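PDB 4X7G: precorrin-6A reductase from Rhodobacter capsulatus, which catalyses the NADPH-dependent reduction of precorrin-6A, a step in the biosynthesis of the corrin ring of cobalamin. Local coordinates for residues His73-Gln78 with Ile220-Val225. Numbering follows the deposited sequence.
Sequences HPFAAQ and IDRPAV. With NAP (NADP nicotinamide-adenine-dinucleotide phosphate), chain B.
Pro-223 sets its CD over the centre of one face of the Phe-75 ring, a CH-pi contact 3.7 Å from the ring centroid and 9° off its normal. Phe-75 CG, anti to the carbonyl carbon (chi1 -76°), carries the ring there; its CZ lies 3.4 Å from Ile-220 O, at the ring edge. Arg-222 crosses the ring at about a right angle, then extends until Pro-74 CB rests over its guanidinium face, 3.7 Å from Arg-222 NE. Carbonyls of Asn-197, Ala-198 and Arg-99 anchor that group. Ala-77 CB fills in between Pro-223 CG and Val-225 CG2, and one water donates to Pro-74 O and Pro-223 O. The contact ties the start of helix 77-90, in one Rossmann-fold domain, to linker 221-228, which leaves strand 216-220 of the other and returns as strand 229-231 of the first, consistent with strand-swapping. The backbone N of Phe-75 donates to His-73 ND1 (2.9 Å, 165°), helping set the imidazole's rotation. Between NADP and corrinoid, His-73 N donates to NAP O2D, a nicotinamide-ribose hydroxyl, at 2.8 Å, and NE2 bonds weakly to the corrinoid. A leucine replacing His-73 would probably leave Phe-75 N without its acceptor and the corrinoid without that weak bond.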
ATOM      1  N   HIS A  73       0.383  -0.488  -3.675  1.00 10.83           N
ATOM      2  CA  HIS A  73       0.301   0.625  -2.788  1.00 10.63           C
ATOM      3  C   HIS A  73       0.639   1.913  -3.520  1.00 10.36           C
ATOM      4  O   HIS A  73       1.602   1.947  -4.296  1.00 11.16           O
ATOM      5  CB  HIS A  73       1.253   0.410  -1.619  1.00 11.66           C
ATOM      6  CG  HIS A  73       0.946   1.242  -0.423  1.00 11.90           C
ATOM      7  ND1 HIS A  73       1.292   2.580  -0.316  1.00 12.19           N
ATOM      8  CD2 HIS A  73       0.177   0.951   0.663  1.00 12.48           C
ATOM      9  CE1 HIS A  73       0.823   3.035   0.845  1.00 13.53           C
ATOM     10  NE2 HIS A  73       0.172   2.067   1.462  1.00 13.52           N
ATOM     11  N   PRO A  74      -0.046   3.028  -3.151  1.00 11.33           N
ATOM     12  CA  PRO A  74       0.300   4.295  -3.772  1.00 12.04           C
ATOM     13  C   PRO A  74       1.730   4.752  -3.545  1.00 12.46           C
ATOM     14  O   PRO A  74       2.297   5.539  -4.336  1.00 13.84           O
ATOM     15  CB  PRO A  74      -0.744   5.233  -3.203  1.00 13.36           C
ATOM     16  CG  PRO A  74      -1.922   4.413  -2.917  1.00 14.17           C
ATOM     17  CD  PRO A  74      -1.350   3.096  -2.464  1.00 11.85           C
ATOM     18  N   PHE A  75       2.366   4.262  -2.487  1.00 11.59           N
ATOM     19  CA  PHE A  75       3.757   4.588  -2.218  1.00 13.49           C
ATOM     20  C   PHE A  75       4.731   3.638  -2.808  1.00 13.39           C
ATOM     21  O   PHE A  75       5.975   3.859  -2.792  1.00 14.48           O
ATOM     22  CB  PHE A  75       4.003   4.765  -0.701  1.00 13.39           C
ATOM     23  CG  PHE A  75       3.476   6.075  -0.194  1.00 12.69           C
ATOM     24  CD1 PHE A  75       2.148   6.355  -0.153  1.00 13.00           C
ATOM     25  CD2 PHE A  75       4.399   7.065   0.267  1.00 13.55           C
ATOM     26  CE1 PHE A  75       1.670   7.587   0.282  1.00 13.57           C
ATOM     27  CE2 PHE A  75       3.896   8.244   0.774  1.00 14.69           C
ATOM     28  CZ  PHE A  75       2.591   8.517   0.716  1.00 13.69           C
ATOM     29  N   ALA A  76       4.273   2.574  -3.496  1.00 12.90           N
ATOM     30  CA  ALA A  76       5.113   1.651  -4.285  1.00 12.93           C
ATOM     31  C   ALA A  76       5.237   2.266  -5.659  1.00 13.51           C
ATOM     32  O   ALA A  76       4.661   1.819  -6.649  1.00 12.95           O
ATOM     33  CB  ALA A  76       4.507   0.252  -4.308  1.00 13.89           C
ATOM     34  N   ALA A  77       6.039   3.370  -5.718  1.00 13.75           N
ATOM     35  CA  ALA A  77       6.021   4.200  -6.895  1.00 14.12           C
ATOM     36  C   ALA A  77       6.952   3.680  -7.971  1.00 14.17           C
ATOM     37  O   ALA A  77       6.683   3.959  -9.142  1.00 14.89           O
ATOM     38  CB  ALA A  77       6.400   5.662  -6.544  1.00 16.28           C
ATOM     39  N   GLN A  78       7.931   2.904  -7.622  1.00 14.59           N
ATOM     40  CA  GLN A  78       8.831   2.305  -8.613  0.50 15.32           C
ATOM     41  C   GLN A  78       8.076   1.240  -9.422  1.00 15.46           C
ATOM     42  O   GLN A  78       8.147   1.184 -10.667  1.00 14.91           O
ATOM     43  CB  GLN A  78      10.076   1.620  -8.011  0.50 15.72           C
ATOM     44  CG  GLN A  78      11.113   1.274  -9.067  0.50 18.41           C
ATOM     45  CD  GLN A  78      11.606   2.504  -9.799  0.50 20.24           C
ATOM     46  OE1 GLN A  78      12.204   3.443  -9.204  0.50 22.63           O
ATOM     47  NE2 GLN A  78      11.388   2.510 -11.092  0.50 19.05           N
ATOM     48  N   ILE A 220       1.970  11.913   5.260  1.00  9.53           N
ATOM     49  CA  ILE A 220       2.929  12.092   4.192  1.00  9.97           C
ATOM     50  C   ILE A 220       2.149  12.029   2.845  1.00 11.50           C
ATOM     51  O   ILE A 220       1.393  11.095   2.539  1.00 11.37           O
ATOM     52  CB  ILE A 220       3.968  10.988   4.215  1.00 10.82           C
ATOM     53  CG1 ILE A 220       4.719  11.001   5.575  1.00 12.61           C
ATOM     54  CG2 ILE A 220       4.959  11.140   3.082  1.00 10.53           C
ATOM     55  CD1 ILE A 220       5.314   9.706   5.981  1.00 14.29           C
ATOM     56  N   ASP A 221       2.353  13.074   2.032  1.00 11.29           N
ATOM     57  CA  ASP A 221       1.740  13.115   0.718  1.00 13.45           C
ATOM     58  C   ASP A 221       2.334  12.052  -0.189  1.00 12.79           C
ATOM     59  O   ASP A 221       3.458  11.630  -0.110  1.00 12.63           O
ATOM     60  CB  ASP A 221       1.985  14.549   0.173  1.00 18.03           C
ATOM     61  CG  ASP A 221       1.243  15.633   0.991  1.00 16.92           C
ATOM     62  OD1 ASP A 221       0.215  15.380   1.639  1.00 23.93           O
ATOM     63  OD2 ASP A 221       1.710  16.738   0.813  1.00 38.92           O
ATOM     64  N   ARG A 222       1.458  11.624  -1.169  1.00 12.95           N
ATOM     65  CA  ARG A 222       1.869  10.611  -2.096  1.00 13.90           C
ATOM     66  C   ARG A 222       3.036  11.048  -3.021  1.00 13.41           C
ATOM     67  O   ARG A 222       3.103  12.241  -3.341  1.00 15.20           O
ATOM     68  CB  ARG A 222       0.699  10.219  -2.984  1.00 13.75           C
ATOM     69  CG  ARG A 222      -0.334   9.377  -2.264  1.00 13.20           C
ATOM     70  CD  ARG A 222      -1.541   9.228  -3.116  1.00 13.20           C
ATOM     71  NE  ARG A 222      -2.559   8.388  -2.485  1.00 12.84           N
ATOM     72  CZ  ARG A 222      -3.724   8.086  -3.040  1.00 13.19           C
ATOM     73  NH1 ARG A 222      -4.032   8.572  -4.261  1.00 14.31           N
ATOM     74  NH2 ARG A 222      -4.544   7.281  -2.462  1.00 13.64           N
ATOM     75  N   PRO A 223       3.877  10.115  -3.439  1.00 14.30           N
ATOM     76  CA  PRO A 223       5.013  10.403  -4.318  1.00 15.63           C
ATOM     77  C   PRO A 223       4.464  10.543  -5.765  1.00 16.80           C
ATOM     78  O   PRO A 223       3.414  10.044  -6.114  1.00 16.78           O
ATOM     79  CB  PRO A 223       5.884   9.159  -4.205  1.00 19.11           C
ATOM     80  CG  PRO A 223       4.902   8.042  -3.911  1.00 17.05           C
ATOM     81  CD  PRO A 223       3.854   8.659  -3.055  1.00 15.23           C
ATOM     82  N   ALA A 224       5.274  11.194  -6.597  1.00 18.15           N
ATOM     83  CA  ALA A 224       5.017  11.331  -8.042  1.00 18.52           C
ATOM     84  C   ALA A 224       5.061   9.963  -8.725  1.00 17.10           C
ATOM     85  O   ALA A 224       5.965   9.152  -8.463  1.00 19.35           O
ATOM     86  CB  ALA A 224       6.070  12.241  -8.673  1.00 21.22           C
ATOM     87  N   VAL A 225       4.110   9.774  -9.638  1.00 16.35           N
ATOM     88  CA  VAL A 225       4.104   8.634 -10.538  1.00 17.72           C
ATOM     89  C   VAL A 225       3.694   9.111 -11.933  1.00 16.32           C
ATOM     90  O   VAL A 225       2.846   9.939 -12.037  1.00 18.09           O
ATOM     91  CB  VAL A 225       3.083   7.561 -10.057  1.00 20.26           C
ATOM     92  CG1 VAL A 225       3.012   6.340 -10.995  1.00 21.69           C
ATOM     93  CG2 VAL A 225       3.416   7.119  -8.601  1.00 21.68           C
TER
HETATM   94  PA  NAP B 301       8.362  -0.268  -4.962  1.00 15.82           P
HETATM   95  O1A NAP B 301       9.465   0.485  -4.231  1.00 18.47           O
HETATM   96  O2A NAP B 301       7.562   0.446  -5.814  1.00 15.80           O
HETATM   97  O5B NAP B 301       8.910  -1.499  -5.704  1.00 17.88           O
HETATM   98  C5B NAP B 301      10.285  -1.929  -5.765  1.00 17.73           C
HETATM   99  C4B NAP B 301      10.509  -3.140  -6.638  1.00 15.94           C
HETATM  100  O4B NAP B 301       9.777  -4.295  -6.032  1.00 16.40           O
HETATM  101  C3B NAP B 301       9.818  -3.088  -7.975  1.00 16.66           C
HETATM  102  O3B NAP B 301      10.604  -2.334  -8.901  1.00 20.16           O
HETATM  103  C2B NAP B 301       9.591  -4.499  -8.333  1.00 16.37           C
HETATM  104  O2B NAP B 301      10.848  -5.141  -8.623  1.00 17.83           O
HETATM  105  C1B NAP B 301       9.175  -5.083  -7.082  1.00 14.98           C
HETATM  106  N9A NAP B 301       7.711  -5.072  -6.816  1.00 14.67           N
HETATM  107  C8A NAP B 301       6.963  -4.114  -6.169  1.00 13.63           C
HETATM  108  N7A NAP B 301       5.652  -4.474  -6.123  1.00 13.82           N
HETATM  109  C5A NAP B 301       5.603  -5.638  -6.839  1.00 12.63           C
HETATM  110  C6A NAP B 301       4.505  -6.525  -7.159  1.00 12.56           C
HETATM  111  N6A NAP B 301       3.270  -6.339  -6.671  1.00 13.41           N
HETATM  112  N1A NAP B 301       4.744  -7.624  -7.907  1.00 13.34           N
HETATM  113  C2A NAP B 301       6.049  -7.822  -8.354  1.00 15.07           C
HETATM  114  N3A NAP B 301       7.156  -7.119  -8.116  1.00 13.99           N
HETATM  115  C4A NAP B 301       6.891  -6.032  -7.338  1.00 13.42           C
HETATM  116  O3  NAP B 301       7.333  -0.968  -3.936  1.00 19.20           O
HETATM  117  PN  NAP B 301       7.460  -1.415  -2.368  1.00 17.41           P
HETATM  118  O1N NAP B 301       7.195  -0.225  -1.455  1.00 19.51           O
HETATM  119  O2N NAP B 301       8.689  -2.185  -2.146  1.00 19.97           O
HETATM  120  O5D NAP B 301       6.137  -2.324  -2.206  1.00 17.56           O
HETATM  121  C5D NAP B 301       6.289  -3.771  -2.118  1.00 17.48           C
HETATM  122  C4D NAP B 301       4.960  -4.350  -2.110  1.00 16.47           C
HETATM  123  O4D NAP B 301       4.318  -4.059  -0.882  1.00 18.13           O
HETATM  124  C3D NAP B 301       4.033  -3.982  -3.293  1.00 16.48           C
HETATM  125  O3D NAP B 301       3.277  -5.095  -3.795  1.00 17.01           O
HETATM  126  C2D NAP B 301       3.092  -2.963  -2.653  1.00 16.88           C
HETATM  127  O2D NAP B 301       1.813  -2.882  -3.149  1.00 15.31           O
HETATM  128  C1D NAP B 301       3.080  -3.461  -1.182  1.00 17.56           C
HETATM  129  N1N NAP B 301       2.907  -2.406  -0.296  1.00 15.35           N
HETATM  130  C2N NAP B 301       3.481  -1.381  -0.186  1.00 31.10           C
HETATM  131  C3N NAP B 301       2.876  -0.696   0.806  1.00 28.40           C
HETATM  132  C7N NAP B 301       3.820   0.459   0.572  1.00 29.76           C
HETATM  133  O7N NAP B 301       4.547   0.020  -0.465  1.00 18.32           O
HETATM  134  N7N NAP B 301       3.762   1.634   1.343  1.00 17.58           N
HETATM  135  C4N NAP B 301       1.630  -1.261   1.562  1.00 29.80           C
HETATM  136  C5N NAP B 301       0.963  -2.613   1.382  1.00 13.88           C
HETATM  137  C6N NAP B 301       1.776  -2.994   0.334  1.00 28.11           C
HETATM  138  P2B NAP B 301      11.344  -5.290 -10.172  1.00 22.60           P
HETATM  139  O1X NAP B 301      12.462  -6.278  -9.947  1.00 25.32           O
HETATM  140  O2X NAP B 301      10.256  -5.695 -10.985  1.00 21.10           O
HETATM  141  O3X NAP B 301      11.643  -3.886 -10.776  1.00 27.76           O
HETATM  142  O   HOH W   1       1.459   7.836  -5.643  1.00 23.23           O